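Local structure of cell division topological specificity factor (Helicobacter pylori, 3KU7) at residues D57-T62 / E73-L78. The protein probably restricts the division septum to midcell by preventing the division inhibitors MinC and MinD from acting at internal sites while permitting their action at the poles. Sequence-based numbering, arbitrary orientation.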
ATOM      1  N   ASP A  57       5.799 -12.269  -8.602  1.00 56.79           N
ATOM      2  CA  ASP A  57       4.798 -11.942  -9.611  1.00 55.96           C
ATOM      3  C   ASP A  57       4.133 -10.662  -9.134  1.00 55.13           C
ATOM      4  O   ASP A  57       3.280 -10.685  -8.260  1.00 55.92           O
ATOM      5  CB  ASP A  57       3.754 -13.064  -9.745  1.00 56.88           C
ATOM      6  CG  ASP A  57       2.649 -12.752 -10.780  1.00 57.99           C
ATOM      7  OD1 ASP A  57       2.005 -13.713 -11.259  1.00 56.94           O
ATOM      8  OD2 ASP A  57       2.399 -11.569 -11.107  1.00 58.96           O
ATOM      9  N   ILE A  58       4.549  -9.536  -9.696  1.00 53.25           N
ATOM     10  CA  ILE A  58       3.978  -8.255  -9.310  1.00 52.17           C
ATOM     11  C   ILE A  58       3.467  -7.427 -10.473  1.00 51.78           C
ATOM     12  O   ILE A  58       4.179  -7.162 -11.445  1.00 51.54           O
ATOM     13  CB  ILE A  58       4.993  -7.441  -8.516  1.00 51.88           C
ATOM     14  CG1 ILE A  58       5.130  -8.073  -7.134  1.00 51.58           C
ATOM     15  CG2 ILE A  58       4.567  -5.977  -8.445  1.00 49.34           C
ATOM     16  CD1 ILE A  58       6.217  -7.502  -6.336  1.00 52.39           C
ATOM     17  N   HIS A  59       2.217  -7.010 -10.355  1.00 50.80           N
ATOM     18  CA  HIS A  59       1.603  -6.227 -11.397  1.00 50.89           C
ATOM     19  C   HIS A  59       1.191  -4.882 -10.838  1.00 51.06           C
ATOM     20  O   HIS A  59       0.517  -4.828  -9.824  1.00 50.31           O
ATOM     21  CB  HIS A  59       0.381  -6.967 -11.908  1.00 48.53           C
ATOM     22  CG  HIS A  59      -0.248  -6.333 -13.106  1.00 47.03           C
ATOM     23  ND1 HIS A  59      -1.438  -6.779 -13.625  1.00 45.91           N
ATOM     24  CD2 HIS A  59       0.160  -5.311 -13.890  1.00 46.51           C
ATOM     25  CE1 HIS A  59      -1.743  -6.051 -14.692  1.00 47.37           C
ATOM     26  NE2 HIS A  59      -0.789  -5.158 -14.870  1.00 46.74           N
ATOM     27  N   PHE A  60       1.610  -3.797 -11.484  1.00 54.07           N
ATOM     28  CA  PHE A  60       1.244  -2.462 -11.015  1.00 58.15           C
ATOM     29  C   PHE A  60       0.848  -1.489 -12.117  1.00 60.41           C
ATOM     30  O   PHE A  60       1.615  -1.179 -13.015  1.00 61.16           O
ATOM     31  CB  PHE A  60       2.369  -1.858 -10.155  1.00 57.14           C
ATOM     32  CG  PHE A  60       3.637  -1.546 -10.911  1.00 56.10           C
ATOM     33  CD1 PHE A  60       3.756  -0.364 -11.651  1.00 54.86           C
ATOM     34  CD2 PHE A  60       4.720  -2.420 -10.855  1.00 55.51           C
ATOM     35  CE1 PHE A  60       4.943  -0.059 -12.327  1.00 53.52           C
ATOM     36  CE2 PHE A  60       5.901  -2.129 -11.522  1.00 55.01           C
ATOM     37  CZ  PHE A  60       6.015  -0.940 -12.261  1.00 54.17           C
ATOM     38  N   LYS A  61      -0.386  -1.014 -12.045  1.00 63.08           N
ATOM     39  CA  LYS A  61      -0.889  -0.065 -13.023  1.00 65.15           C
ATOM     40  C   LYS A  61      -1.252   1.208 -12.288  1.00 67.50           C
ATOM     41  O   LYS A  61      -1.142   1.266 -11.061  1.00 66.01           O
ATOM     42  CB  LYS A  61      -2.118  -0.631 -13.744  1.00 64.06           C
ATOM     43  CG  LYS A  61      -3.008  -1.572 -12.931  1.00 63.29           C
ATOM     44  CD  LYS A  61      -4.355  -1.806 -13.635  1.00 62.69           C
ATOM     45  CE  LYS A  61      -5.183  -2.980 -13.073  1.00 61.29           C
ATOM     46  NZ  LYS A  61      -4.871  -4.308 -13.698  1.00 59.68           N
ATOM     47  N   THR A  62      -1.680   2.226 -13.030  1.00 71.49           N
ATOM     48  CA  THR A  62      -2.047   3.497 -12.419  1.00 75.62           C
ATOM     49  C   THR A  62      -3.550   3.800 -12.303  1.00 79.53           C
ATOM     50  O   THR A  62      -4.081   3.812 -11.201  1.00 81.27           O
ATOM     51  CB  THR A  62      -1.313   4.651 -13.117  1.00 74.70           C
ATOM     52  OG1 THR A  62      -0.010   4.774 -12.535  1.00 74.09           O
ATOM     53  CG2 THR A  62      -2.069   5.965 -12.955  1.00 75.18           C
ATOM     54  N   GLU A  73      -2.330   1.103  -8.419  1.00 49.64           N
ATOM     55  CA  GLU A  73      -2.818  -0.213  -8.016  1.00 48.05           C
ATOM     56  C   GLU A  73      -1.719  -1.236  -8.195  1.00 46.61           C
ATOM     57  O   GLU A  73      -1.016  -1.215  -9.184  1.00 46.10           O
ATOM     58  CB  GLU A  73      -4.031  -0.578  -8.880  1.00 50.12           C
ATOM     59  CG  GLU A  73      -4.968  -1.625  -8.280  1.00 55.46           C
ATOM     60  CD  GLU A  73      -6.354  -1.645  -8.930  1.00 58.73           C
ATOM     61  OE1 GLU A  73      -6.442  -1.808 -10.170  1.00 61.42           O
ATOM     62  OE2 GLU A  73      -7.362  -1.510  -8.200  1.00 59.36           O
ATOM     63  N   VAL A  74      -1.573  -2.133  -7.228  1.00 45.69           N
ATOM     64  CA  VAL A  74      -0.537  -3.159  -7.279  1.00 45.75           C
ATOM     65  C   VAL A  74      -1.022  -4.533  -6.834  1.00 47.04           C
ATOM     66  O   VAL A  74      -1.316  -4.739  -5.656  1.00 46.69           O
ATOM     67  CB  VAL A  74       0.676  -2.790  -6.404  1.00 44.72           C
ATOM     68  CG1 VAL A  74       1.665  -3.931  -6.403  1.00 43.31           C
ATOM     69  CG2 VAL A  74       1.353  -1.575  -6.948  1.00 43.20           C
ATOM     70  N   GLU A  75      -1.077  -5.467  -7.789  1.00 49.60           N
ATOM     71  CA  GLU A  75      -1.508  -6.835  -7.541  1.00 51.35           C
ATOM     72  C   GLU A  75      -0.299  -7.725  -7.339  1.00 50.18           C
ATOM     73  O   GLU A  75       0.628  -7.785  -8.144  1.00 49.66           O
ATOM     74  CB  GLU A  75      -2.374  -7.351  -8.695  1.00 55.28           C
ATOM     75  CG  GLU A  75      -3.665  -6.573  -8.907  1.00 61.24           C
ATOM     76  CD  GLU A  75      -3.484  -5.145  -9.486  1.00 65.07           C
ATOM     77  OE1 GLU A  75      -4.439  -4.343  -9.400  1.00 66.59           O
ATOM     78  OE2 GLU A  75      -2.412  -4.813 -10.044  1.00 66.62           O
ATOM     79  N   ILE A  76      -0.353  -8.440  -6.234  1.00 49.76           N
ATOM     80  CA  ILE A  76       0.717  -9.305  -5.811  1.00 50.05           C
ATOM     81  C   ILE A  76       0.297 -10.753  -5.578  1.00 50.01           C
ATOM     82  O   ILE A  76      -0.487 -11.048  -4.689  1.00 50.22           O
ATOM     83  CB  ILE A  76       1.317  -8.727  -4.508  1.00 50.69           C
ATOM     84  CG1 ILE A  76       1.674  -7.239  -4.718  1.00 50.69           C
ATOM     85  CG2 ILE A  76       2.516  -9.559  -4.083  1.00 49.93           C
ATOM     86  CD1 ILE A  76       1.902  -6.426  -3.444  1.00 48.54           C
ATOM     87  N   ILE A  77       0.841 -11.654  -6.382  1.00 50.11           N
ATOM     88  CA  ILE A  77       0.559 -13.068  -6.239  1.00 50.22           C
ATOM     89  C   ILE A  77       1.569 -13.698  -5.292  1.00 52.35           C
ATOM     90  O   ILE A  77       2.762 -13.686  -5.556  1.00 53.35           O
ATOM     91  CB  ILE A  77       0.635 -13.792  -7.595  1.00 49.36           C
ATOM     92  CG1 ILE A  77      -0.563 -13.428  -8.463  1.00 49.72           C
ATOM     93  CG2 ILE A  77       0.671 -15.256  -7.384  1.00 49.84           C
ATOM     94  CD1 ILE A  77      -0.480 -12.033  -9.006  1.00 52.94           C
ATOM     95  N   LEU A  78       1.080 -14.267  -4.193  1.00 52.61           N
ATOM     96  CA  LEU A  78       1.944 -14.918  -3.207  1.00 52.33           C
ATOM     97  C   LEU A  78       2.485 -16.270  -3.667  1.00 52.74           C
ATOM     98  O   LEU A  78       1.863 -16.966  -4.464  1.00 53.90           O
ATOM     99  CB  LEU A  78       1.204 -15.112  -1.875  1.00 51.76           C
ATOM    100  CG  LEU A  78       0.667 -13.890  -1.138  1.00 50.18           C
ATOM    101  CD1 LEU A  78       0.056 -14.307   0.203  1.00 49.48           C
ATOM    102  CD2 LEU A  78       1.792 -12.904  -0.938  1.00 49.25           C
TER
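The carbonyl oxygen of H59 accepts the amide of E75 at 2.7 Å between O and N, one of five backbone bonds that knit strands 57-61 and 69-77 into an antiparallel beta hairpin. The N-to-C directions of the two short strand segments differ by 167°, which supports the antiparallel reading. The return bond, H59 N to E75 O, measures 2.8 Å and is almost straight at its hydrogen; together the two bonds make H59 and E75 a hydrogen-bonded pair. K61 and E73 form a second such pair, although both of its bonds are more bent, and I77 N reaches D57 O at the other end. Between them, I58-I76 and F60-V74 are non-hydrogen-bonded pairs.

The alternation sorts the side chains by face. I58, F60, V74 and I76 share the face turned to helix 38-53, where I58 rests on I46 and Q50, F60 on R42, and I76 on I49. Here CB of F60 meets CG2 of V74, whereas the F60 ring leads off from strand 69-77 and I58 reaches V74 through CG2 to CG1, 4.1 Å apart.

D57, H59, K61, E73, E75 and I77 occupy the reverse face, which is largely polar. K61 and E73 run side by side, bringing CE of K61 to 3.4 Å from OE1 of E73; NZ of K61 stays 4.6 Å from OE1 of E73, beyond a salt bridge, so any attraction is probably weak. K24, on the neighbouring strand 22-30, adds weak, long ion pairs to both glutamates. A turn about the CB-CG bond of E75 (chi2 71°) swings its carboxylate toward strand 57-61, and its plane stands 57° from the H59 ring, with OE2 4.0 Å from CG of H59.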